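Local coordinates for protein UDP-glucose:anthocyanidin 3-O-glucosyltransferase (Clitoria ternatea, PDB 4REL) that belongs to the GT-B glycosyltransferases of plants and folds into two Rossmann-like domains that face each other across a ligand-holding cleft, at residues A288-G293 with V313-T318; P279-A284 with I360-F365; N34-F39 with T104-T109. All blocks are in the same frame, centred on the assembly; numbering follows the deposited sequence. Where two conformers were deposited one is given.

How the contacts relate
Contacts 1 and 2 lie in the C-terminal Rossmann-like domain and share helix 279-292. Contact 2 uses its first turns and contact 1 its end; the contact centres are about 17 Å apart. Along the chain, contact 1 is nested inside the loop that contact 2 closes. Both rest on a glutamate of this helix held by an arginine. Contact 3 belongs to the N-terminal Rossmann-like domain, on the opposite side of the chain's centre. Its centre is about 45 Å from that of contact 2 and about 54 Å from that of contact 1. Of the three contacts, contact 2 reaches the pocket of 3,5,7-trihydroxy-2-(4-hydroxyphenyl)-4H-chromen-4-one (KMP), through F365.

Contact 1 (A288-G293 with V313-T318); sequences ALEESG and VERTST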
loop_
_atom_site.group_PDB
_atom_site.type_symbol
_atom_site.label_atom_id
_atom_site.label_comp_id
_atom_site.label_asym_id
_atom_site.label_seq_id
_atom_site.Cartn_x
_atom_site.Cartn_y
_atom_site.Cartn_z
ATOM N N ALA A 288 26.925 -4.484 1.464
ATOM C CA ALA A 288 26.600 -4.412 2.890
ATOM C C ALA A 288 26.115 -5.761 3.393
ATOM O O ALA A 288 26.501 -6.204 4.468
ATOM C CB ALA A 288 25.553 -3.349 3.157
ATOM N N LEU A 289 25.264 -6.414 2.616
ATOM C CA LEU A 289 24.771 -7.728 3.019
ATOM C C LEU A 289 25.930 -8.702 3.171
ATOM O O LEU A 289 26.035 -9.396 4.183
ATOM C CB LEU A 289 23.745 -8.260 2.013
ATOM C CG LEU A 289 22.339 -7.671 2.097
ATOM C CD1 LEU A 289 21.462 -8.236 0.976
ATOM C CD2 LEU A 289 21.703 -7.944 3.453
ATOM N N GLU A 290 26.818 -8.736 2.180
ATOM C CA GLU A 290 27.956 -9.650 2.240
ATOM C C GLU A 290 28.870 -9.324 3.417
ATOM O O GLU A 290 29.272 -10.210 4.169
ATOM C CB GLU A 290 28.768 -9.628 0.934
ATOM C CG GLU A 290 29.978 -10.550 0.986
ATOM C CD GLU A 290 30.632 -10.764 -0.362
ATOM O OE1 GLU A 290 30.221 -10.118 -1.352
ATOM O OE2 GLU A 290 31.561 -11.598 -0.434
ATOM N N GLU A 291 29.198 -8.047 3.575
ATOM C CA GLU A 291 30.126 -7.645 4.622
ATOM C C GLU A 291 29.538 -7.877 6.013
ATOM O O GLU A 291 30.269 -8.194 6.948
ATOM C CB GLU A 291 30.547 -6.182 4.442
ATOM C CG GLU A 291 31.984 -5.898 4.852
ATOM C CD GLU A 291 32.081 -5.004 6.074
ATOM O OE1 GLU A 291 31.371 -3.976 6.122
ATOM O OE2 GLU A 291 32.870 -5.331 6.989
ATOM N N SER A 292 28.217 -7.754 6.136
ATOM C CA SER A 292 27.549 -7.876 7.431
ATOM C C SER A 292 27.683 -9.269 8.021
ATOM O O SER A 292 27.694 -9.426 9.241
ATOM C CB SER A 292 26.068 -7.489 7.337
ATOM O OG SER A 292 25.290 -8.536 6.783
ATOM N N GLY A 293 27.778 -10.275 7.152
ATOM C CA GLY A 293 27.854 -11.659 7.588
ATOM C C GLY A 293 26.525 -12.258 8.021
ATOM O O GLY A 293 26.466 -13.440 8.371
ATOM N N VAL A 313 26.786 -13.361 -5.323
ATOM C CA VAL A 313 25.796 -14.396 -5.047
ATOM C C VAL A 313 26.492 -15.703 -4.697
ATOM O O VAL A 313 26.106 -16.399 -3.759
ATOM C CB VAL A 313 24.845 -14.628 -6.239
ATOM C CG1 VAL A 313 23.874 -15.732 -5.918
ATOM C CG2 VAL A 313 24.076 -13.351 -6.564
ATOM N N GLU A 314 27.530 -16.028 -5.459
ATOM C CA GLU A 314 28.290 -17.247 -5.220
ATOM C C GLU A 314 28.956 -17.256 -3.838
ATOM O O GLU A 314 28.838 -18.235 -3.094
ATOM C CB GLU A 314 29.336 -17.448 -6.325
ATOM C CG GLU A 314 30.053 -18.777 -6.238
ATOM C CD GLU A 314 30.905 -19.063 -7.463
ATOM O OE1 GLU A 314 30.738 -18.363 -8.489
ATOM O OE2 GLU A 314 31.734 -19.997 -7.397
ATOM N N ARG A 315 29.639 -16.171 -3.484
ATOM C CA ARG A 315 30.324 -16.109 -2.191
ATOM C C ARG A 315 29.359 -16.166 -0.993
ATOM O O ARG A 315 29.712 -16.695 0.063
ATOM C CB ARG A 315 31.224 -14.870 -2.087
ATOM C CG ARG A 315 32.472 -14.901 -2.972
ATOM C CD ARG A 315 33.359 -13.688 -2.674
ATOM N NE ARG A 315 32.603 -12.440 -2.763
ATOM C CZ ARG A 315 32.514 -11.696 -3.861
ATOM N NH1 ARG A 315 33.146 -12.060 -4.972
ATOM N NH2 ARG A 315 31.792 -10.586 -3.851
ATOM N N THR A 316 28.144 -15.636 -1.156
ATOM C CA THR A 316 27.184 -15.608 -0.046
ATOM C C THR A 316 26.191 -16.763 -0.084
ATOM O O THR A 316 25.277 -16.817 0.736
ATOM C CB THR A 316 26.386 -14.287 -0.012
ATOM O OG1 THR A 316 25.688 -14.136 -1.251
ATOM C CG2 THR A 316 27.330 -13.093 0.173
ATOM N N SER A 317 26.379 -17.701 -1.009
ATOM C CA SER A 317 25.357 -18.718 -1.251
ATOM C C SER A 317 25.099 -19.579 -0.021
ATOM O O SER A 317 24.000 -20.096 0.163
ATOM C CB SER A 317 25.738 -19.606 -2.434
ATOM O OG SER A 317 26.902 -20.364 -2.155
ATOM N N THR A 318 26.104 -19.716 0.835
ATOM C CA THR A 318 25.961 -20.571 2.004
ATOM C C THR A 318 25.237 -19.897 3.172
ATOM O O THR A 318 24.960 -20.549 4.181
ATOM C CB THR A 318 27.333 -21.130 2.457
ATOM O OG1 THR A 318 28.279 -20.059 2.542
ATOM C CG2 THR A 318 27.847 -22.143 1.448
#
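The side chain of E290 lies over the methyl group of T316 and ends on the guanidinium edge of R315. The acidic group and R315 form a bidentate salt bridge. R315 NE meets E290 OE2 at 2.7 Å, with an N-H...O angle of 170°. R315 NH2 meets E290 OE1 at 3.0 Å and is just as straight. Both carboxylate oxygens use their syn lone pairs, and the two flat groups are nearly coplanar, 15° apart. Two parallel bonds of this kind fix the rotation of both end groups.

E290 reaches across because its chain is fully extended: CG stands anti to the backbone N (chi1 179°). R315 instead bends at chi3, which turns the NE side of its head toward the glutamate. The third nitrogen, R315 NH1, bonds to the carbonyl oxygen of K310, so the arginine is held from two directions.

Beneath the salt bridge the contact is apolar. T316 CG2 packs 3.8 Å from E290 CG and equally close to E290 CB. The hydroxyl of T316 plays no part here; it bonds to the carbonyl oxygen of F312, one turn back. The backbone oxygen of E290 is taken by the side chain of R319.

The contact joins the last turns of helix 279-292 to the short helix 312-315, where T316 is the first residue to leave helical geometry. Strand 296-299 lies against both parts, with F296 touching L289 and T316. Helix 392-403 packs on A288, E291 and S292.

Contact 2 (P279-A284 with I360-F365); sequences PQEVVA and ICRPFF. With KMP (3,5,7-trihydroxy-2-(4-hydroxyphenyl)-4H-chromen-4-one), chain B.
This is a partly buried salt bridge between the first turn of helix 279-292 and the loop that leaves strand 359-361 in the C-terminal domain. R362 grips E281 side-on with two nitrogens. R362 NH2 bonds to E281 OE1 at 2.7 Å, and R362 NE to E281 OE2 at 2.9 Å. Both oxygens offer their syn lone pairs, and the carboxylate and guanidinium planes are only 9° apart. E281 OE2 also accepts the backbone N-H of F390. This oxygen thus has two donors, R362 NE and the N-H of F390.

R362 bends at chi2 (-60°), which swings its head toward the helix. Its remaining nitrogen, R362 NH1, turns back to the carbonyl oxygen of P363 at 2.7 Å. F364 closes one face of the guanidinium: F364 CE1 lies 3.2 Å above the plane, over its centre. In turn, R362 CD sits over the rim of one face of the F364 ring.

Next in the chain, F365 presents its ring edge to KMP, with F365 CE2 3.2 Å from KMP C19. The backbone N atoms of F364 and F365 both bond to Q368 OE1. This loop forms the end of the PSPG box, the signature sequence of the plant UGT family (GT family 1), and here it reaches the KMP pocket.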
loop_
_atom_site.group_PDB
_atom_site.type_symbol
_atom_site.label_atom_id
_atom_site.label_comp_id
_atom_site.label_asym_id
_atom_site.label_seq_id
_atom_site.Cartn_x
_atom_site.Cartn_y
_atom_site.Cartn_z
ATOM N N PRO A 279 21.221 1.775 -9.704
ATOM C CA PRO A 279 22.132 0.626 -9.699
ATOM C C PRO A 279 23.207 0.711 -8.616
ATOM O O PRO A 279 23.568 -0.313 -8.043
ATOM C CB PRO A 279 22.767 0.662 -11.098
ATOM C CG PRO A 279 22.444 2.021 -11.655
ATOM C CD PRO A 279 21.136 2.403 -11.032
ATOM N N GLN A 280 23.700 1.913 -8.325
ATOM C CA GLN A 280 24.718 2.053 -7.291
ATOM C C GLN A 280 24.191 1.660 -5.906
ATOM O O GLN A 280 24.950 1.200 -5.056
ATOM C CB GLN A 280 25.313 3.472 -7.278
ATOM C CG GLN A 280 24.316 4.600 -7.002
ATOM C CD GLN A 280 23.713 5.189 -8.269
ATOM O OE1 GLN A 280 23.498 4.489 -9.263
ATOM N NE2 GLN A 280 23.436 6.489 -8.236
ATOM N N GLU A 281 22.892 1.826 -5.677
ATOM C CA GLU A 281 22.312 1.391 -4.407
ATOM C C GLU A 281 22.102 -0.115 -4.361
ATOM O O GLU A 281 22.200 -0.726 -3.291
ATOM C CB GLU A 281 21.013 2.141 -4.100
ATOM C CG GLU A 281 21.275 3.512 -3.542
ATOM C CD GLU A 281 20.024 4.238 -3.155
ATOM O OE1 GLU A 281 19.664 5.197 -3.864
ATOM O OE2 GLU A 281 19.406 3.870 -2.133
ATOM N N VAL A 282 21.813 -0.715 -5.512
ATOM C CA VAL A 282 21.738 -2.173 -5.583
ATOM C C VAL A 282 23.104 -2.754 -5.221
ATOM O O VAL A 282 23.201 -3.690 -4.425
ATOM C CB VAL A 282 21.317 -2.667 -6.975
ATOM C CG1 VAL A 282 21.296 -4.188 -7.010
ATOM C CG2 VAL A 282 19.953 -2.105 -7.339
ATOM N N VAL A 283 24.160 -2.189 -5.798
ATOM C CA VAL A 283 25.516 -2.612 -5.469
ATOM C C VAL A 283 25.804 -2.424 -3.979
ATOM O O VAL A 283 26.362 -3.307 -3.337
ATOM C CB VAL A 283 26.576 -1.844 -6.283
ATOM C CG1 VAL A 283 27.975 -2.149 -5.752
ATOM C CG2 VAL A 283 26.469 -2.196 -7.759
ATOM N N ALA A 284 25.417 -1.269 -3.439
ATOM C CA ALA A 284 25.622 -0.980 -2.022
ATOM C C ALA A 284 24.912 -1.986 -1.122
ATOM O O ALA A 284 25.466 -2.415 -0.105
ATOM C CB ALA A 284 25.159 0.438 -1.686
ATOM N N ILE A 360 14.184 -1.582 8.341
ATOM C CA ILE A 360 15.167 -0.600 7.895
ATOM C C ILE A 360 14.601 -0.045 6.607
ATOM O O ILE A 360 14.290 -0.806 5.684
ATOM C CB ILE A 360 16.528 -1.244 7.596
ATOM C CG1 ILE A 360 17.156 -1.783 8.878
ATOM C CG2 ILE A 360 17.474 -0.231 6.926
ATOM C CD1 ILE A 360 18.328 -2.729 8.640
ATOM N N CYS A 361 14.455 1.276 6.546
ATOM C CA CYS A 361 13.627 1.916 5.527
ATOM C C CYS A 361 14.447 2.750 4.564
ATOM O O CYS A 361 15.289 3.538 4.980
ATOM C CB CYS A 361 12.617 2.852 6.191
ATOM S SG CYS A 361 11.527 2.047 7.396
ATOM N N ARG A 362 14.187 2.576 3.275
ATOM C CA ARG A 362 14.722 3.474 2.262
ATOM C C ARG A 362 13.567 3.842 1.343
ATOM O O ARG A 362 13.347 3.187 0.325
ATOM C CB ARG A 362 15.848 2.791 1.475
ATOM C CG ARG A 362 16.841 3.741 0.779
ATOM C CD ARG A 362 16.138 4.641 -0.234
ATOM N NE ARG A 362 16.997 5.170 -1.287
ATOM C CZ ARG A 362 16.661 6.196 -2.064
ATOM N NH1 ARG A 362 15.488 6.801 -1.897
ATOM N NH2 ARG A 362 17.492 6.614 -3.010
ATOM N N PRO A 363 12.835 4.908 1.687
ATOM C CA PRO A 363 11.684 5.296 0.858
ATOM C C PRO A 363 12.143 5.874 -0.484
ATOM O O PRO A 363 13.121 6.630 -0.523
ATOM C CB PRO A 363 10.972 6.355 1.716
ATOM C CG PRO A 363 12.028 6.893 2.646
ATOM C CD PRO A 363 13.041 5.794 2.848
ATOM N N PHE A 364 11.449 5.520 -1.563
ATOM C CA PHE A 364 11.864 5.924 -2.900
ATOM C C PHE A 364 10.878 6.872 -3.568
ATOM O O PHE A 364 11.274 7.748 -4.331
ATOM C CB PHE A 364 12.037 4.690 -3.803
ATOM C CG PHE A 364 13.320 3.922 -3.566
ATOM C CD1 PHE A 364 14.521 4.367 -4.101
ATOM C CD2 PHE A 364 13.319 2.746 -2.827
ATOM C CE1 PHE A 364 15.703 3.661 -3.894
ATOM C CE2 PHE A 364 14.497 2.036 -2.614
ATOM C CZ PHE A 364 15.687 2.498 -3.147
ATOM N N PHE A 365 9.594 6.692 -3.280
ATOM C CA PHE A 365 8.549 7.184 -4.163
ATOM C C PHE A 365 7.248 7.442 -3.396
ATOM O O PHE A 365 6.976 6.778 -2.405
ATOM C CB PHE A 365 8.337 6.113 -5.243
ATOM C CG PHE A 365 7.227 6.403 -6.189
ATOM C CD1 PHE A 365 7.455 7.147 -7.339
ATOM C CD2 PHE A 365 5.958 5.909 -5.954
ATOM C CE1 PHE A 365 6.428 7.410 -8.227
ATOM C CE2 PHE A 365 4.926 6.174 -6.830
ATOM C CZ PHE A 365 5.158 6.923 -7.971
HETATM C C1 KMP B . 1.552 9.738 -3.151
HETATM C C2 KMP B . 1.018 8.488 -2.886
HETATM C C3 KMP B . 1.082 7.448 -3.936
HETATM C C4 KMP B . 1.716 7.768 -5.231
HETATM C C5 KMP B . 2.218 9.052 -5.404
HETATM C C6 KMP B . 2.137 10.007 -4.387
HETATM C C9 KMP B . 0.531 6.093 -3.707
HETATM C C10 KMP B . 0.635 5.114 -4.814
HETATM C C11 KMP B . 1.292 5.541 -6.092
HETATM C C14 KMP B . 1.444 4.617 -7.259
HETATM C C15 KMP B . 0.760 3.406 -7.343
HETATM C C16 KMP B . 0.928 2.575 -8.439
HETATM C C17 KMP B . 1.787 2.945 -9.462
HETATM C C18 KMP B . 2.472 4.151 -9.390
HETATM C C19 KMP B . 2.297 4.983 -8.293
HETATM O O12 KMP B . 1.792 6.822 -6.227
HETATM O O13 KMP B . -0.006 5.798 -2.613
HETATM O O24 KMP B . 1.952 2.121 -10.536
HETATM O O27 KMP B . 0.140 3.861 -4.614
HETATM O O29 KMP B . 2.646 11.249 -4.614
HETATM O O30 KMP B . 0.441 8.203 -1.686
#

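Contact 3 (N34-F39 with T104-T109); sequences NTSFSF and TKQSVT. With ACT (acetate ion), chain G.
An ST turn at the end of helix 89-104 carries this contact in the Rossmann-like N-terminal domain. The contact lies where strand 36-42 of the parallel sheet begins, beside the loop between helix 89-104 and strand 110-114.

S36 and S38 both point toward the turn, while F37 between them faces helix 18-31. S36 OG lies 2.7 Å from Q106 OE1. It is equally close, 2.7 Å, to atom O of an acetate ion, which also bonds to R60. One hydroxyl proton thus faces two acceptors. The acetate probably comes from the crystallisation liquor. Q106 OE1 approaches the hydroxyl from the side of the CB-OG bond, 3.3 Å from S36 CB. The glutamine reaches this far because its chain is extended beyond CG.

T104 adds a looser van der Waals contact next to this polar one. Its methyl carbon, T104 CG2, is 4.1 Å from S38 OG, and the same carbon is 4.3 Å from S36 CB. The methyl group therefore lies loosely beside both serines. The hydroxyl of S38 is engaged elsewhere, with H6 NE2 on the neighbouring strand 6-10. The other imidazole nitrogen of H6 bonds to the backbone oxygen of Q106. H6 thus ties the strand and the loop together a second time.

After T104 the helix breaks at K105, which has positive phi. T104 OG1 stands between its own backbone N and carbonyl carbon (chi1 62°). From there it bonds to the carbonyl oxygen of A100, and it accepts the N-H of Q106 at an N...OG1 distance of 3.2 Å and an N-H...OG1 angle of 145°.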
loop_
_atom_site.group_PDB
_atom_site.type_symbol
_atom_site.label_atom_id
_atom_site.label_comp_id
_atom_site.label_asym_id
_atom_site.label_seq_id
_atom_site.Cartn_x
_atom_site.Cartn_y
_atom_site.Cartn_z
ATOM N N ASN A 34 -26.677 -11.779 -1.326
ATOM C CA ASN A 34 -27.824 -11.345 -2.120
ATOM C C ASN A 34 -27.593 -10.034 -2.877
ATOM O O ASN A 34 -28.463 -9.560 -3.609
ATOM C CB ASN A 34 -29.081 -11.252 -1.242
ATOM C CG ASN A 34 -29.062 -10.070 -0.255
ATOM O OD1 ASN A 34 -30.111 -9.696 0.274
ATOM N ND2 ASN A 34 -27.880 -9.496 0.010
ATOM N N THR A 35 -26.410 -9.459 -2.696
ATOM C CA THR A 35 -26.069 -8.170 -3.292
ATOM C C THR A 35 -25.081 -8.393 -4.431
ATOM O O THR A 35 -24.204 -9.250 -4.324
ATOM C CB THR A 35 -25.435 -7.254 -2.233
ATOM O OG1 THR A 35 -26.417 -6.942 -1.235
ATOM C CG2 THR A 35 -24.924 -5.961 -2.849
ATOM N N SER A 36 -25.249 -7.644 -5.520
ATOM C CA SER A 36 -24.371 -7.745 -6.685
ATOM C C SER A 36 -23.179 -6.830 -6.516
ATOM O O SER A 36 -23.344 -5.672 -6.129
ATOM C CB SER A 36 -25.111 -7.323 -7.952
ATOM O OG SER A 36 -26.232 -8.171 -8.176
ATOM N N PHE A 37 -21.993 -7.347 -6.831
ATOM C CA PHE A 37 -20.766 -6.557 -6.810
ATOM C C PHE A 37 -20.129 -6.607 -8.193
ATOM O O PHE A 37 -19.791 -7.678 -8.700
ATOM C CB PHE A 37 -19.803 -7.080 -5.733
ATOM C CG PHE A 37 -20.320 -6.891 -4.326
ATOM C CD1 PHE A 37 -19.925 -5.797 -3.568
ATOM C CD2 PHE A 37 -21.242 -7.778 -3.782
ATOM C CE1 PHE A 37 -20.408 -5.604 -2.275
ATOM C CE2 PHE A 37 -21.736 -7.587 -2.492
ATOM C CZ PHE A 37 -21.315 -6.501 -1.738
ATOM N N SER A 38 -19.979 -5.438 -8.806
ATOM C CA SER A 38 -19.485 -5.359 -10.170
ATOM C C SER A 38 -18.130 -4.673 -10.162
ATOM O O SER A 38 -18.036 -3.472 -9.914
ATOM C CB SER A 38 -20.483 -4.602 -11.051
ATOM O OG SER A 38 -21.701 -5.342 -11.215
ATOM N N PHE A 39 -17.089 -5.453 -10.426
ATOM C CA PHE A 39 -15.701 -5.001 -10.327
ATOM C C PHE A 39 -15.236 -4.569 -11.715
ATOM O O PHE A 39 -15.169 -5.377 -12.641
ATOM C CB PHE A 39 -14.838 -6.154 -9.794
ATOM C CG PHE A 39 -13.526 -5.727 -9.202
ATOM C CD1 PHE A 39 -13.406 -5.510 -7.839
ATOM C CD2 PHE A 39 -12.409 -5.560 -10.006
ATOM C CE1 PHE A 39 -12.198 -5.130 -7.277
ATOM C CE2 PHE A 39 -11.188 -5.179 -9.451
ATOM C CZ PHE A 39 -11.086 -4.963 -8.093
ATOM N N THR A 104 -26.433 -7.421 -14.893
ATOM C CA THR A 104 -27.188 -7.669 -13.661
ATOM C C THR A 104 -28.669 -7.329 -13.787
ATOM O O THR A 104 -29.485 -7.784 -12.986
ATOM C CB THR A 104 -26.621 -6.858 -12.481
ATOM O OG1 THR A 104 -26.746 -5.458 -12.763
ATOM C CG2 THR A 104 -25.160 -7.210 -12.236
ATOM N N LYS A 105 -28.998 -6.507 -14.779
ATOM C CA LYS A 105 -30.339 -5.923 -14.938
ATOM C C LYS A 105 -30.747 -5.061 -13.743
ATOM O O LYS A 105 -31.942 -4.865 -13.475
ATOM C CB LYS A 105 -31.395 -6.999 -15.240
ATOM C CG LYS A 105 -31.029 -7.873 -16.435
ATOM C CD LYS A 105 -32.152 -8.848 -16.784
ATOM C CE LYS A 105 -31.848 -9.629 -18.067
ATOM N NZ LYS A 105 -31.666 -8.746 -19.274
ATOM N N GLN A 106 -29.746 -4.533 -13.040
ATOM C CA GLN A 106 -29.966 -3.739 -11.831
ATOM C C GLN A 106 -29.232 -2.418 -11.937
ATOM O O GLN A 106 -28.049 -2.394 -12.258
ATOM C CB GLN A 106 -29.435 -4.479 -10.596
ATOM C CG GLN A 106 -30.082 -5.836 -10.315
ATOM C CD GLN A 106 -29.373 -6.582 -9.189
ATOM O OE1 GLN A 106 -28.145 -6.589 -9.115
ATOM N NE2 GLN A 106 -30.147 -7.195 -8.296
ATOM N N SER A 107 -29.924 -1.321 -11.656
ATOM C CA SER A 107 -29.261 -0.029 -11.572
ATOM C C SER A 107 -28.262 -0.100 -10.411
ATOM O O SER A 107 -28.480 -0.817 -9.425
ATOM C CB SER A 107 -30.285 1.085 -11.341
ATOM O OG SER A 107 -30.989 0.883 -10.128
ATOM N N VAL A 108 -27.145 0.601 -10.552
ATOM C CA VAL A 108 -26.177 0.714 -9.466
ATOM C C VAL A 108 -26.764 1.507 -8.294
ATOM O O VAL A 108 -27.426 2.532 -8.490
ATOM C CB VAL A 108 -24.878 1.363 -9.976
ATOM C CG1 VAL A 108 -23.941 1.720 -8.817
ATOM C CG2 VAL A 108 -24.186 0.427 -10.947
ATOM N N THR A 109 -26.549 1.027 -7.071
ATOM C CA THR A 109 -27.073 1.721 -5.891
ATOM C C THR A 109 -25.982 2.351 -5.027
ATOM O O THR A 109 -26.279 3.137 -4.127
ATOM C CB THR A 109 -27.921 0.793 -5.019
ATOM O OG1 THR A 109 -27.126 -0.320 -4.602
ATOM C CG2 THR A 109 -29.117 0.272 -5.813
HETATM C C ACT G . -25.877 -11.825 -7.350
HETATM O O ACT G . -25.628 -10.769 -7.972
HETATM O OXT ACT G . -25.676 -12.949 -7.869
HETATM C CH3 ACT G . -26.558 -11.734 -6.010
#